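Side-chain contact in cytochrome c552 (Thermochromatium tepidum, PDB 5ZE8), which carries five heme c groups and probably transfers electrons at low potential in a thermophilic purple sulfur photosynthetic bacterium: residues Q78-P83 with M88-S93. Numbering follows the deposited sequence.
Sequences QEVGDP and MVHKKS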
# COMPACT_ATOMS: atom_id res chain seq x y z
N GLN A 78 5.64 0.56 19.55
CA GLN A 78 5.75 -0.75 20.20
C GLN A 78 7.04 -1.45 19.81
O GLN A 78 7.63 -2.18 20.64
CB GLN A 78 4.50 -1.65 19.97
CG GLN A 78 4.67 -2.83 18.97
CD GLN A 78 3.47 -3.81 18.71
OE1 GLN A 78 2.50 -3.89 19.47
NE2 GLN A 78 3.59 -4.60 17.60
N GLU A 79 7.49 -1.31 18.56
CA GLU A 79 8.61 -2.04 18.08
C GLU A 79 10.00 -1.36 18.09
O GLU A 79 11.05 -2.02 18.08
CB GLU A 79 8.32 -2.48 16.63
CG GLU A 79 7.14 -3.40 16.59
CD GLU A 79 6.90 -4.04 15.25
OE1 GLU A 79 7.84 -4.09 14.47
OE2 GLU A 79 5.78 -4.52 14.96
N VAL A 80 9.96 -0.04 18.16
CA VAL A 80 11.13 0.80 18.08
C VAL A 80 11.13 1.76 19.26
O VAL A 80 12.05 1.68 20.13
CB VAL A 80 11.23 1.62 16.75
CG1 VAL A 80 12.44 2.56 16.75
CG2 VAL A 80 11.27 0.65 15.60
N GLY A 81 10.17 2.65 19.32
CA GLY A 81 10.13 3.66 20.38
C GLY A 81 9.63 4.99 19.91
O GLY A 81 8.87 5.10 18.93
N ASP A 82 9.98 6.04 20.63
CA ASP A 82 9.42 7.37 20.37
C ASP A 82 9.91 7.93 19.02
O ASP A 82 11.11 8.06 18.83
CB ASP A 82 9.90 8.29 21.47
CG ASP A 82 9.24 9.62 21.51
OD1 ASP A 82 8.82 10.20 20.47
OD2 ASP A 82 9.11 10.14 22.69
N PRO A 83 9.00 8.33 18.12
CA PRO A 83 9.47 8.94 16.87
C PRO A 83 9.99 10.35 17.00
O PRO A 83 10.50 10.89 16.03
CB PRO A 83 8.18 9.00 16.03
CG PRO A 83 7.11 8.97 17.02
CD PRO A 83 7.55 8.18 18.17
N MET A 88 17.13 6.13 18.53
CA MET A 88 16.31 4.97 18.70
C MET A 88 16.83 3.79 17.85
O MET A 88 17.50 3.97 16.83
CB MET A 88 14.87 5.25 18.32
CG MET A 88 14.15 6.26 19.16
SD MET A 88 13.94 5.75 20.90
CE MET A 88 15.49 6.28 21.63
N VAL A 89 16.56 2.59 18.36
CA VAL A 89 16.89 1.31 17.70
C VAL A 89 15.70 0.40 17.80
O VAL A 89 14.84 0.56 18.65
CB VAL A 89 18.19 0.62 18.25
CG1 VAL A 89 19.35 1.53 18.13
CG2 VAL A 89 17.93 0.21 19.70
N HIS A 90 15.68 -0.61 16.96
CA HIS A 90 14.69 -1.63 17.08
C HIS A 90 14.77 -2.39 18.42
O HIS A 90 15.88 -2.68 18.92
CB HIS A 90 14.87 -2.52 15.88
CG HIS A 90 13.75 -3.45 15.66
ND1 HIS A 90 13.63 -4.66 16.32
CD2 HIS A 90 12.67 -3.37 14.83
CE1 HIS A 90 12.55 -5.29 15.87
NE2 HIS A 90 11.95 -4.51 14.98
N LYS A 91 13.65 -2.58 19.09
CA LYS A 91 13.66 -3.14 20.47
C LYS A 91 14.12 -4.57 20.54
O LYS A 91 14.42 -5.04 21.65
CB LYS A 91 12.31 -2.99 21.13
CG LYS A 91 11.94 -1.55 21.56
CD LYS A 91 10.52 -1.52 22.14
CE LYS A 91 9.93 -0.12 22.29
NZ LYS A 91 8.50 -0.19 22.71
N LYS A 92 14.17 -5.28 19.42
CA LYS A 92 14.68 -6.68 19.31
C LYS A 92 16.00 -6.75 18.72
O LYS A 92 16.88 -7.32 19.40
CB LYS A 92 13.76 -7.62 18.56
CG LYS A 92 12.43 -7.67 19.23
CD LYS A 92 11.67 -8.89 18.82
CE LYS A 92 12.00 -10.05 19.74
NZ LYS A 92 11.30 -11.30 19.28
N SER A 93 16.23 -6.11 17.57
CA SER A 93 17.47 -6.24 16.86
C SER A 93 18.55 -5.24 17.33
O SER A 93 19.73 -5.43 17.01
CB SER A 93 17.28 -6.12 15.36
OG SER A 93 17.21 -4.71 14.99
O HOH W 1 9.73 -5.38 13.62
O HOH W 2 14.92 2.51 20.68
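Val-80 and His-90 bring the two backbones closest, with their CA atoms 4.4 Å apart. Residues 78-83 take the chain out of the C-terminal end of helix 70-79, and Val-80 is the first residue to leave helical angles. Residues 88-93 are irregular and return past that helix end. The backbone link is nearly straight: Lys-91 N donates to Glu-79 O at 2.8 Å, with an angle of 172° at the hydrogen. Water 2 adds a bridge, giving a hydrogen to Val-80 O and accepting one from Val-89 N.

The Lys-91 chain runs extended beyond CG alongside the helix end. Lys-91 NZ makes a weak hydrogen bond to Gln-78 O (3.0 Å) and another bond to Gln-77 O. Two backbone carbonyls of the last helical turn thus hold the ammonium.

The His-90 ring turns one face to the carbonyl oxygen that Lys-91 N uses. Glu-79 O sits 3.8 Å from the ring plane, over its centre. CG of His-90 is anti to the backbone N (chi1 -167°), which turns the ring back to the helix end. Within its own segment His-90 ND1 accepts from Lys-92 N and Ser-93 N, both tilted out of the ring plane. His-90 NE2 meets water 1 at 2.7 Å, at the ring edge. The same water lies suspiciously close to Glu-79 OE1 (2.4 Å), so a water bridge here is doubtful. A leucine in place of His-90 would probably leave the Lys-92 and Ser-93 amides without their shared acceptor and water 1 without its ring nitrogen.

Val-80 CG1 packs on Met-88 CB at 4.0 Å, while Met-88 CG rests against Asp-82 O.

The contact therefore closes a short loop by satisfying carbonyls at a helix end. It ties down the backbone of Glu-79, whose side chain touches a heme c.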